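Local coordinates for N-acyl-D-glutamate deacylase (Bordetella bronchiseptica, PDB 3GIP), which hydrolyses N-acyl-D-glutamate to D-glutamate and the free acid, as a zinc-binding member of the amidohydrolase superfamily, at residues Phe355-Met361 with Arg403-Pro408; Ile57-Gly61 with Arg417-Gln421. All coordinates share one frame; numbering follows the deposited sequence.

Contact 1: Phe355-Met361 with Arg403-Pro408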
loop_
_atom_site.group_PDB
_atom_site.type_symbol
_atom_site.label_atom_id
_atom_site.label_comp_id
_atom_site.label_asym_id
_atom_site.label_seq_id
_atom_site.Cartn_x
_atom_site.Cartn_y
_atom_site.Cartn_z
ATOM N N PHE A 355 8.773 -1.119 -12.195
ATOM C CA PHE A 355 7.360 -0.862 -12.428
ATOM C C PHE A 355 6.895 -1.509 -13.731
ATOM O O PHE A 355 5.753 -1.947 -13.841
ATOM C CB PHE A 355 7.073 0.642 -12.481
ATOM C CG PHE A 355 5.646 0.967 -12.822
ATOM C CD1 PHE A 355 4.605 0.465 -12.043
ATOM C CD2 PHE A 355 5.335 1.732 -13.942
ATOM C CE1 PHE A 355 3.275 0.718 -12.379
ATOM C CE2 PHE A 355 4.007 1.991 -14.283
ATOM C CZ PHE A 355 2.979 1.481 -13.501
ATOM N N GLN A 356 7.781 -1.572 -14.718
ATOM C CA GLN A 356 7.422 -2.168 -15.996
ATOM C C GLN A 356 7.193 -3.673 -15.920
ATOM O O GLN A 356 6.591 -4.253 -16.822
ATOM C CB GLN A 356 8.492 -1.857 -17.043
ATOM C CG GLN A 356 8.479 -0.409 -17.485
ATOM C CD GLN A 356 9.524 -0.115 -18.540
ATOM O OE1 GLN A 356 10.714 -0.337 -18.325
ATOM N NE2 GLN A 356 9.082 0.387 -19.689
ATOM N N HIS A 357 7.667 -4.313 -14.856
ATOM C CA HIS A 357 7.468 -5.752 -14.737
ATOM C C HIS A 357 5.967 -6.033 -14.801
ATOM O O HIS A 357 5.174 -5.341 -14.164
ATOM C CB HIS A 357 8.054 -6.276 -13.426
ATOM C CG HIS A 357 7.997 -7.765 -13.302
ATOM N ND1 HIS A 357 6.831 -8.442 -13.011
ATOM C CD2 HIS A 357 8.942 -8.714 -13.506
ATOM C CE1 HIS A 357 7.059 -9.742 -13.044
ATOM N NE2 HIS A 357 8.332 -9.934 -13.344
ATOM N N PRO A 358 5.562 -7.057 -15.571
ATOM C CA PRO A 358 4.153 -7.429 -15.735
ATOM C C PRO A 358 3.325 -7.625 -14.467
ATOM O O PRO A 358 2.105 -7.447 -14.490
ATOM C CB PRO A 358 4.228 -8.710 -16.567
ATOM C CG PRO A 358 5.461 -8.504 -17.393
ATOM C CD PRO A 358 6.428 -7.943 -16.371
ATOM N N CYS A 359 3.969 -7.989 -13.363
ATOM C CA CYS A 359 3.225 -8.213 -12.127
ATOM C C CYS A 359 3.397 -7.104 -11.104
ATOM O O CYS A 359 3.107 -7.298 -9.922
ATOM C CB CYS A 359 3.636 -9.545 -11.501
ATOM S SG CYS A 359 3.321 -10.966 -12.574
ATOM N N CYS A 360 3.851 -5.936 -11.548
ATOM C CA CYS A 360 4.058 -4.836 -10.618
ATOM C C CYS A 360 2.849 -3.923 -10.469
ATOM O O CYS A 360 2.364 -3.334 -11.434
ATOM C CB CYS A 360 5.275 -3.994 -11.028
ATOM S SG CYS A 360 5.848 -2.907 -9.697
ATOM N N MET A 361 2.371 -3.811 -9.237
ATOM C CA MET A 361 1.238 -2.957 -8.912
ATOM C C MET A 361 1.799 -1.676 -8.295
ATOM O O MET A 361 3.018 -1.528 -8.158
ATOM C CB MET A 361 0.341 -3.667 -7.897
ATOM C CG MET A 361 -0.086 -5.057 -8.334
ATOM S SD MET A 361 -0.883 -6.004 -7.015
ATOM C CE MET A 361 0.534 -6.507 -6.067
ATOM N N ARG A 403 -2.672 -1.972 -13.935
ATOM C CA ARG A 403 -1.779 -2.236 -12.807
ATOM C C ARG A 403 -2.332 -1.697 -11.494
ATOM O O ARG A 403 -1.981 -2.185 -10.417
ATOM C CB ARG A 403 -0.408 -1.585 -13.027
ATOM C CG ARG A 403 0.320 -2.028 -14.268
ATOM C CD ARG A 403 0.550 -3.530 -14.280
ATOM N NE ARG A 403 1.446 -3.889 -15.371
ATOM C CZ ARG A 403 2.759 -3.679 -15.353
ATOM N NH1 ARG A 403 3.334 -3.126 -14.289
ATOM N NH2 ARG A 403 3.490 -3.983 -16.417
ATOM N N MET A 404 -3.184 -0.682 -11.592
ATOM C CA MET A 404 -3.762 -0.026 -10.420
ATOM C C MET A 404 -5.134 -0.542 -10.049
ATOM O O MET A 404 -5.662 -0.180 -8.997
ATOM C CB MET A 404 -3.918 1.469 -10.679
ATOM C CG MET A 404 -2.672 2.180 -11.127
ATOM S SD MET A 404 -3.035 3.888 -11.576
ATOM C CE MET A 404 -1.362 4.557 -11.541
ATOM N N THR A 405 -5.720 -1.372 -10.902
ATOM C CA THR A 405 -7.072 -1.845 -10.653
ATOM C C THR A 405 -7.273 -3.353 -10.769
ATOM O O THR A 405 -7.355 -4.054 -9.760
ATOM C CB THR A 405 -8.051 -1.118 -11.603
ATOM O OG1 THR A 405 -7.668 -1.361 -12.966
ATOM C CG2 THR A 405 -8.019 0.392 -11.349
ATOM N N ALA A 406 -7.351 -3.852 -11.996
ATOM C CA ALA A 406 -7.565 -5.274 -12.215
ATOM C C ALA A 406 -6.481 -6.167 -11.619
ATOM O O ALA A 406 -6.794 -7.180 -11.001
ATOM C CB ALA A 406 -7.705 -5.558 -13.703
ATOM N N LEU A 407 -5.213 -5.808 -11.801
ATOM C CA LEU A 407 -4.142 -6.641 -11.259
ATOM C C LEU A 407 -4.256 -6.756 -9.737
ATOM O O LEU A 407 -4.197 -7.861 -9.192
ATOM C CB LEU A 407 -2.766 -6.101 -11.676
ATOM C CG LEU A 407 -1.548 -6.924 -11.240
ATOM C CD1 LEU A 407 -1.637 -8.358 -11.776
ATOM C CD2 LEU A 407 -0.285 -6.238 -11.749
ATOM N N PRO A 408 -4.422 -5.623 -9.025
ATOM C CA PRO A 408 -4.543 -5.730 -7.567
ATOM C C PRO A 408 -5.743 -6.598 -7.172
ATOM O O PRO A 408 -5.656 -7.408 -6.248
ATOM C CB PRO A 408 -4.710 -4.278 -7.128
ATOM C CG PRO A 408 -3.876 -3.539 -8.117
ATOM C CD PRO A 408 -4.237 -4.217 -9.433
#
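Arg403 points its guanidinium group into the turn that joins helix 348-356 to strand 360-362. The chain bends at chi2 (-58°), then extends, so NH1 and NH2 reach the carbonyls of Phe355 and Gln356. NH1 bonds to Phe355 O at 2.7 Å and meets this carbonyl nearly head-on. It also bonds to Cys360 O at 3.0 Å, here on a lone pair. NH2 bonds to Gln356 O at 3.1 Å but sits above that carbonyl plane. His357 O lies over one face of the group and is not hydrogen-bonded to it; it accepts Cys360 N-H within the turn (N to O 3.0 Å). The Phe355 ring is more distant and offers at most a weak cation-pi attraction.

The second half of the contact is apolar. Met361 and Leu407 cross at about a right angle, with Met361 CG 3.6 Å from Leu407 CD2. Met361 SD runs past the Pro408 ring.

His357 braces the turn: its ND1 accepts the N-H of Cys359 (N to ND1 2.9 Å), and its NE2 is held by Asp268. Three bonds from one guanidinium tie helix 397-404 to both ends of the turn, Phe355-Gln356 and Cys360. Its positive charge is probably favourable beside these carbonyls.

Contact 2: Ile57-Gly61 with Arg417-Gln421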
loop_
_atom_site.group_PDB
_atom_site.type_symbol
_atom_site.label_atom_id
_atom_site.label_comp_id
_atom_site.label_asym_id
_atom_site.label_seq_id
_atom_site.Cartn_x
_atom_site.Cartn_y
_atom_site.Cartn_z
ATOM N N ILE A 57 -10.971 10.565 -18.719
ATOM C CA ILE A 57 -10.935 9.111 -18.697
ATOM C C ILE A 57 -11.775 8.687 -17.500
ATOM O O ILE A 57 -11.716 9.311 -16.440
ATOM C CB ILE A 57 -9.500 8.569 -18.488
ATOM C CG1 ILE A 57 -8.639 8.856 -19.718
ATOM C CG2 ILE A 57 -9.547 7.069 -18.201
ATOM C CD1 ILE A 57 -9.085 8.131 -20.974
ATOM N N VAL A 58 -12.575 7.645 -17.688
ATOM C CA VAL A 58 -13.403 7.103 -16.621
ATOM C C VAL A 58 -12.822 5.713 -16.392
ATOM O O VAL A 58 -12.857 4.856 -17.278
ATOM C CB VAL A 58 -14.878 7.018 -17.052
ATOM C CG1 VAL A 58 -15.723 6.456 -15.919
ATOM C CG2 VAL A 58 -15.370 8.399 -17.450
ATOM N N ALA A 59 -12.270 5.497 -15.205
ATOM C CA ALA A 59 -11.620 4.232 -14.899
ATOM C C ALA A 59 -12.024 3.663 -13.551
ATOM O O ALA A 59 -12.716 4.319 -12.771
ATOM C CB ALA A 59 -10.106 4.442 -14.931
ATOM N N PRO A 60 -11.612 2.415 -13.263
ATOM C CA PRO A 60 -11.970 1.838 -11.965
ATOM C C PRO A 60 -11.162 2.616 -10.922
ATOM O O PRO A 60 -10.056 3.072 -11.217
ATOM C CB PRO A 60 -11.480 0.391 -12.064
ATOM C CG PRO A 60 -11.322 0.136 -13.542
ATOM C CD PRO A 60 -10.827 1.459 -14.066
ATOM N N GLY A 61 -11.703 2.777 -9.719
ATOM C CA GLY A 61 -10.963 3.485 -8.688
ATOM C C GLY A 61 -9.644 2.771 -8.448
ATOM O O GLY A 61 -9.568 1.545 -8.572
ATOM N N ARG A 417 -14.571 -5.958 -8.186
ATOM C CA ARG A 417 -13.854 -4.698 -8.018
ATOM C C ARG A 417 -12.649 -4.660 -8.940
ATOM O O ARG A 417 -12.171 -5.699 -9.395
ATOM C CB ARG A 417 -13.377 -4.510 -6.574
ATOM C CG ARG A 417 -14.482 -4.186 -5.602
ATOM C CD ARG A 417 -13.946 -3.850 -4.222
ATOM N NE ARG A 417 -15.017 -3.943 -3.240
ATOM C CZ ARG A 417 -15.972 -3.036 -3.078
ATOM N NH1 ARG A 417 -15.989 -1.940 -3.824
ATOM N NH2 ARG A 417 -16.934 -3.245 -2.187
ATOM N N GLY A 418 -12.164 -3.454 -9.214
ATOM C CA GLY A 418 -11.000 -3.300 -10.067
ATOM C C GLY A 418 -11.273 -3.307 -11.557
ATOM O O GLY A 418 -10.339 -3.273 -12.356
ATOM N N VAL A 419 -12.544 -3.353 -11.939
ATOM C CA VAL A 419 -12.912 -3.354 -13.352
ATOM C C VAL A 419 -14.240 -2.645 -13.559
ATOM O O VAL A 419 -15.127 -2.707 -12.709
ATOM C CB VAL A 419 -13.057 -4.792 -13.909
ATOM C CG1 VAL A 419 -11.704 -5.483 -13.957
ATOM C CG2 VAL A 419 -14.027 -5.581 -13.043
ATOM N N LEU A 420 -14.372 -1.957 -14.685
ATOM C CA LEU A 420 -15.623 -1.285 -14.987
ATOM C C LEU A 420 -16.427 -2.201 -15.902
ATOM O O LEU A 420 -16.235 -2.212 -17.116
ATOM C CB LEU A 420 -15.378 0.067 -15.673
ATOM C CG LEU A 420 -14.676 1.150 -14.846
ATOM C CD1 LEU A 420 -14.663 2.449 -15.638
ATOM C CD2 LEU A 420 -15.394 1.358 -13.512
ATOM N N GLN A 421 -17.310 -2.988 -15.295
ATOM C CA GLN A 421 -18.178 -3.912 -16.020
ATOM C C GLN A 421 -19.497 -3.956 -15.260
ATOM O O GLN A 421 -19.527 -3.738 -14.051
ATOM C CB GLN A 421 -17.553 -5.313 -16.075
ATOM C CG GLN A 421 -17.173 -5.886 -14.717
ATOM C CD GLN A 421 -16.565 -7.279 -14.808
ATOM O OE1 GLN A 421 -15.705 -7.547 -15.654
ATOM N NE2 GLN A 421 -16.997 -8.171 -13.918
HETATM O O HOH W 1 -11.289 -0.571 -8.248
#
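The Ala59-Pro60 peptide is flat, and the puckered Pro60 ring beside it has two broad faces. The Leu420 side chain lies over one face of both. The methyl of Thr405 lies over the opposite face of the ring, which is held between the two. Leu420 CG stands almost directly above Pro60 N at 3.7 Å, and it is also above the middle of the ring. Its two methyls spread along the peptide. Leu420 CD1 sits over Ala59 C at 3.6 Å, and CD2 sits over Pro60 CA at 3.8 Å. The isobutyl group is thus spread flat against the backbone.

At the rim of the ring, beyond its CB-CG side, comes the backbone of Gly418. Pro60 CB is 3.7 Å from Gly418 C. Val419 CA approaches Pro60 CG more obliquely, at 3.8 Å.

Leu420 has CG anti to its carbonyl carbon (chi1 -65°) and CD1 extended away from CA. This carries CD1 on to Val58, where it meets Val58 O at 3.4 Å and then, more loosely, the CG1 methyl. Ile16 of the neighbouring strand also touches Leu420. Pro60 in turn packs on Val401 of helix 397-404.

The polar link is a water. It donates to Gly61 O at 2.7 Å and accepts a weak bond from Gly418 N at 3.2 Å. Gly418 has a positive phi (83°). At its backbone angles a CB would press on Arg417 O, which by itself calls for glycine.

The strand's backbone bonds go to its neighbours: Val58 with Trp15 and Ile17, Ala59 with Val429. The 417-421 loop covers a face of the strand by apolar packing, so the contact rests on shape and burial more than on directed bonds.

Overall arrangement
The centres of the two contacts lie about 14 Å apart, and they touch through Thr405. Its methyl packs against the carbonyls of Pro60 and Gly61, and its CB against that of Gly418. Along the chain the order is 57-61, 355-361, 403-408 and 417-421, so contact 2 encloses contact 1. Helix 397-404 serves both: Arg403, in its last turn, serves contact 1, and Val401 covers Pro60. Strands 57-64 and 360-362 are consistent with the first and last strands of the amidohydrolase barrel. Contact 2 ties early residues to late ones; contact 1 joins two late segments, packing helices 397-404 and 406-412 on the turn before strand 360-362. The side chain of Met361 is about 14 Å from the zinc ion.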